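Local atomic coordinates of NAD-dependent aldehyde dehydrogenase (Sinorhizobium meliloti, PDB entry 3U4J), a protein that probably oxidises aldehydes with NAD or NADP as the electron acceptor, as a tetrameric, calcium-binding member of the aldehyde dehydrogenase family. Residues Gly122-Ala134 and Phe173-Ile186. Sequence-based numbering, arbitrary orientation.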
# COMPACT_ATOMS: atom_id res chain seq x y z
N GLY A 122 2.39 -2.73 -33.59
CA GLY A 122 1.89 -3.19 -32.27
C GLY A 122 2.69 -2.59 -31.11
O GLY A 122 2.11 -2.23 -30.07
N GLU A 123 4.00 -2.51 -31.26
CA GLU A 123 4.83 -1.84 -30.24
C GLU A 123 4.51 -0.36 -29.99
O GLU A 123 4.51 0.09 -28.84
CB GLU A 123 6.31 -2.02 -30.54
CG GLU A 123 6.78 -3.41 -30.27
CD GLU A 123 8.25 -3.61 -30.59
OE1 GLU A 123 9.02 -2.60 -30.73
OE2 GLU A 123 8.65 -4.79 -30.72
N ILE A 124 4.29 0.39 -31.06
CA ILE A 124 3.95 1.81 -30.92
C ILE A 124 2.65 1.94 -30.14
O ILE A 124 2.54 2.76 -29.24
CB ILE A 124 3.79 2.53 -32.30
CG1 ILE A 124 5.04 2.34 -33.17
CG2 ILE A 124 3.46 4.03 -32.13
CD1 ILE A 124 6.40 2.76 -32.50
N GLY A 125 1.65 1.11 -30.48
CA GLY A 125 0.39 1.06 -29.72
C GLY A 125 0.59 0.73 -28.25
O GLY A 125 -0.02 1.34 -27.36
N PHE A 126 1.43 -0.26 -27.99
CA PHE A 126 1.80 -0.59 -26.62
C PHE A 126 2.48 0.59 -25.89
O PHE A 126 2.21 0.86 -24.73
CB PHE A 126 2.70 -1.82 -26.61
CG PHE A 126 2.89 -2.40 -25.23
CD1 PHE A 126 1.90 -3.19 -24.66
CD2 PHE A 126 4.06 -2.16 -24.52
CE1 PHE A 126 2.08 -3.74 -23.37
CE2 PHE A 126 4.24 -2.69 -23.25
CZ PHE A 126 3.26 -3.48 -22.67
N CYS A 127 3.35 1.31 -26.59
CA CYS A 127 4.00 2.48 -25.99
C CYS A 127 3.00 3.56 -25.65
O CYS A 127 3.14 4.22 -24.61
CB CYS A 127 5.04 3.06 -26.94
SG CYS A 127 6.48 1.99 -27.04
N ALA A 128 1.99 3.76 -26.51
CA ALA A 128 0.96 4.71 -26.15
C ALA A 128 0.28 4.26 -24.84
O ALA A 128 -0.05 5.10 -23.99
CB ALA A 128 -0.07 4.88 -27.28
N ASP A 129 0.10 2.95 -24.68
CA ASP A 129 -0.53 2.41 -23.45
C ASP A 129 0.38 2.57 -22.23
O ASP A 129 -0.10 2.84 -21.12
CB ASP A 129 -0.93 0.92 -23.62
CG ASP A 129 -1.85 0.44 -22.51
OD1 ASP A 129 -2.91 1.06 -22.25
OD2 ASP A 129 -1.53 -0.58 -21.89
N LEU A 130 1.70 2.42 -22.43
CA LEU A 130 2.65 2.68 -21.35
C LEU A 130 2.56 4.11 -20.87
O LEU A 130 2.53 4.35 -19.66
CB LEU A 130 4.08 2.38 -21.77
CG LEU A 130 4.46 0.90 -21.92
CD1 LEU A 130 5.77 0.83 -22.74
CD2 LEU A 130 4.63 0.22 -20.57
N TRP A 131 2.52 5.04 -21.81
CA TRP A 131 2.44 6.46 -21.48
C TRP A 131 1.10 6.69 -20.77
O TRP A 131 1.06 7.41 -19.78
CB TRP A 131 2.58 7.36 -22.73
CG TRP A 131 4.01 7.65 -23.08
CD1 TRP A 131 4.88 6.83 -23.78
CD2 TRP A 131 4.77 8.81 -22.70
NE1 TRP A 131 6.13 7.42 -23.87
CE2 TRP A 131 6.08 8.64 -23.23
CE3 TRP A 131 4.46 9.98 -21.98
CZ2 TRP A 131 7.08 9.60 -23.05
CZ3 TRP A 131 5.47 10.94 -21.80
CH2 TRP A 131 6.76 10.74 -22.33
N SER A 132 0.01 6.07 -21.24
CA SER A 132 -1.29 6.28 -20.58
C SER A 132 -1.35 5.73 -19.18
O SER A 132 -1.87 6.37 -18.28
CB SER A 132 -2.46 5.68 -21.38
OG SER A 132 -2.47 6.22 -22.68
N TYR A 133 -0.86 4.51 -19.00
CA TYR A 133 -0.79 3.90 -17.67
C TYR A 133 -0.02 4.80 -16.69
O TYR A 133 -0.46 5.03 -15.55
CB TYR A 133 -0.15 2.50 -17.71
CG TYR A 133 0.06 1.98 -16.30
CD1 TYR A 133 -0.91 1.21 -15.65
CD2 TYR A 133 1.23 2.28 -15.59
CE1 TYR A 133 -0.70 0.77 -14.33
CE2 TYR A 133 1.42 1.86 -14.27
CZ TYR A 133 0.46 1.12 -13.66
OH TYR A 133 0.68 0.73 -12.36
N ALA A 134 1.15 5.26 -17.12
CA ALA A 134 2.03 6.06 -16.24
C ALA A 134 1.40 7.40 -15.93
O ALA A 134 1.45 7.88 -14.79
CB ALA A 134 3.41 6.26 -16.93
N PHE A 173 14.80 -2.49 -28.77
CA PHE A 173 13.42 -1.99 -28.56
C PHE A 173 13.48 -0.50 -28.19
O PHE A 173 13.18 -0.13 -27.05
CB PHE A 173 12.72 -2.75 -27.43
CG PHE A 173 12.49 -4.21 -27.71
CD1 PHE A 173 11.41 -4.62 -28.48
CD2 PHE A 173 13.35 -5.16 -27.18
CE1 PHE A 173 11.20 -6.00 -28.74
CE2 PHE A 173 13.16 -6.53 -27.42
CZ PHE A 173 12.07 -6.95 -28.20
N PRO A 174 13.88 0.35 -29.13
CA PRO A 174 14.17 1.72 -28.72
C PRO A 174 12.94 2.45 -28.20
O PRO A 174 13.03 3.09 -27.15
CB PRO A 174 14.66 2.39 -30.00
CG PRO A 174 15.12 1.26 -30.87
CD PRO A 174 14.13 0.14 -30.56
N PHE A 175 11.81 2.33 -28.89
CA PHE A 175 10.65 3.12 -28.49
C PHE A 175 10.08 2.57 -27.20
O PHE A 175 9.66 3.33 -26.30
CB PHE A 175 9.60 3.19 -29.61
CG PHE A 175 8.69 4.41 -29.52
CD1 PHE A 175 9.21 5.70 -29.71
CD2 PHE A 175 7.33 4.28 -29.30
CE1 PHE A 175 8.38 6.82 -29.68
CE2 PHE A 175 6.47 5.42 -29.24
CZ PHE A 175 6.99 6.66 -29.44
N ILE A 176 10.05 1.24 -27.11
CA ILE A 176 9.51 0.57 -25.92
C ILE A 176 10.27 0.96 -24.68
O ILE A 176 9.67 1.33 -23.66
CB ILE A 176 9.49 -0.97 -26.09
CG1 ILE A 176 8.35 -1.37 -27.05
CG2 ILE A 176 9.37 -1.65 -24.73
CD1 ILE A 176 7.02 -1.66 -26.36
N ILE A 177 11.60 0.87 -24.75
CA ILE A 177 12.40 1.10 -23.56
C ILE A 177 12.32 2.57 -23.14
O ILE A 177 12.24 2.86 -21.95
CB ILE A 177 13.84 0.52 -23.70
CG1 ILE A 177 13.69 -1.03 -23.75
CG2 ILE A 177 14.71 0.84 -22.48
CD1 ILE A 177 14.80 -1.77 -24.41
N ALA A 178 12.30 3.48 -24.11
CA ALA A 178 12.10 4.90 -23.76
C ALA A 178 10.76 5.06 -23.00
O ALA A 178 10.68 5.74 -21.96
CB ALA A 178 12.10 5.74 -25.01
N SER A 179 9.73 4.38 -23.53
CA SER A 179 8.38 4.45 -23.00
C SER A 179 8.20 3.70 -21.67
O SER A 179 7.24 3.98 -20.94
CB SER A 179 7.37 3.97 -24.04
OG SER A 179 7.33 4.86 -25.14
N GLU A 180 9.09 2.75 -21.35
CA GLU A 180 9.10 2.10 -20.02
C GLU A 180 9.90 2.91 -18.98
O GLU A 180 9.90 2.57 -17.81
CB GLU A 180 9.77 0.72 -20.07
CG GLU A 180 9.12 -0.35 -20.91
CD GLU A 180 9.98 -1.64 -20.93
OE1 GLU A 180 11.17 -1.62 -20.49
OE2 GLU A 180 9.46 -2.67 -21.41
N ARG A 181 10.63 3.93 -19.41
CA ARG A 181 11.53 4.67 -18.49
C ARG A 181 11.11 6.14 -18.36
O ARG A 181 10.86 6.60 -17.26
CB ARG A 181 12.99 4.64 -18.98
CG ARG A 181 13.57 3.22 -19.16
CD ARG A 181 13.85 2.49 -17.83
NE ARG A 181 14.49 1.21 -18.15
CZ ARG A 181 13.85 0.13 -18.59
NH1 ARG A 181 12.52 0.11 -18.66
NH2 ARG A 181 14.55 -0.94 -18.94
N VAL A 182 11.08 6.86 -19.48
CA VAL A 182 10.79 8.30 -19.45
C VAL A 182 9.49 8.65 -18.70
O VAL A 182 9.51 9.51 -17.83
CB VAL A 182 10.82 8.93 -20.89
CG1 VAL A 182 10.31 10.40 -20.89
CG2 VAL A 182 12.25 8.84 -21.50
N PRO A 183 8.36 7.97 -19.01
CA PRO A 183 7.11 8.42 -18.34
C PRO A 183 7.13 8.22 -16.82
O PRO A 183 6.58 9.04 -16.09
CB PRO A 183 6.02 7.52 -18.98
CG PRO A 183 6.59 7.02 -20.26
CD PRO A 183 8.10 6.92 -20.00
N TRP A 184 7.77 7.16 -16.34
CA TRP A 184 7.89 6.93 -14.92
C TRP A 184 8.78 7.96 -14.24
O TRP A 184 8.48 8.42 -13.11
CB TRP A 184 8.38 5.50 -14.65
CG TRP A 184 7.23 4.49 -14.65
CD1 TRP A 184 6.62 3.95 -13.55
CD2 TRP A 184 6.55 3.93 -15.80
NE1 TRP A 184 5.60 3.11 -13.94
CE2 TRP A 184 5.54 3.06 -15.30
CE3 TRP A 184 6.71 4.06 -17.19
CZ2 TRP A 184 4.69 2.31 -16.15
CZ3 TRP A 184 5.84 3.34 -18.05
CH2 TRP A 184 4.84 2.47 -17.52
N ALA A 185 9.84 8.34 -14.93
CA ALA A 185 10.78 9.34 -14.43
C ALA A 185 10.16 10.75 -14.40
O ALA A 185 10.08 11.39 -13.36
CB ALA A 185 12.09 9.31 -15.31
N ILE A 186 9.69 11.25 -15.54
CA ILE A 186 9.11 12.61 -15.54
C ILE A 186 7.77 12.65 -14.80
O ILE A 186 7.39 13.67 -14.24
CB ILE A 186 8.95 13.20 -16.97
CG1 ILE A 186 7.98 12.36 -17.82
CG2 ILE A 186 10.33 13.27 -17.62
CD1 ILE A 186 7.41 13.06 -19.06
O HOH W 1 10.56 -0.45 -29.65
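Pro183 lays its CG over one face of the Trp131 indole, 3.5 Å from the centroid of the five-membered ring and 14° off the ring normal, which meets the criteria for a CH-pi contact. The same indole enters a hole formed by Ser179, Val182, Pro183 and Ile186 as a knob: its CH2 lies 3.8 Å from Val182 CG1, while NE1, at the ring edge, reaches Ser179 OG at 3.1 Å. The bend of the N-H...O angle to 131° marks that bond as weak. Ser179 OG itself donates to Phe175 O, which also receives Ser179 N from the opposite face of its plane. Were Trp131 an alanine, Pro183 CG would probably lose the ring face it rests on and Ser179 OG its indole donor, opening a gap beside Val182 and Ile186.

In a second CH-pi contact the helices exchange roles: Ala134 CB stands over the Trp184 six-membered ring, 3.8 Å from its centroid. Tyr133 meets that ring rim to rim, and Trp184 NE1 bonds to Gly481 O. Leu130 fills the neighbouring hole among Ile176, Ser179, Glu180 and Trp184, its CD2 3.8 Å from Trp184 CH2. One turn before Trp131, Cys127 SG sits obliquely to the Phe175 ring, 3.3 Å from CD2; it points there because SG is anti to the carbonyl carbon (chi1 -72°).

The contact joins helices 117-138 and 174-187, whose segment axes run nearly parallel and approach to 8.9 Å. Besides the weak indole bond, a water links Glu123 OE1, also salt-bridged to Lys115, to Ile176 N, while OE2 bonds to Gln119; buried Ser179 O has no partner in the model. Cohesion thus rests mainly on apolar and aromatic fit.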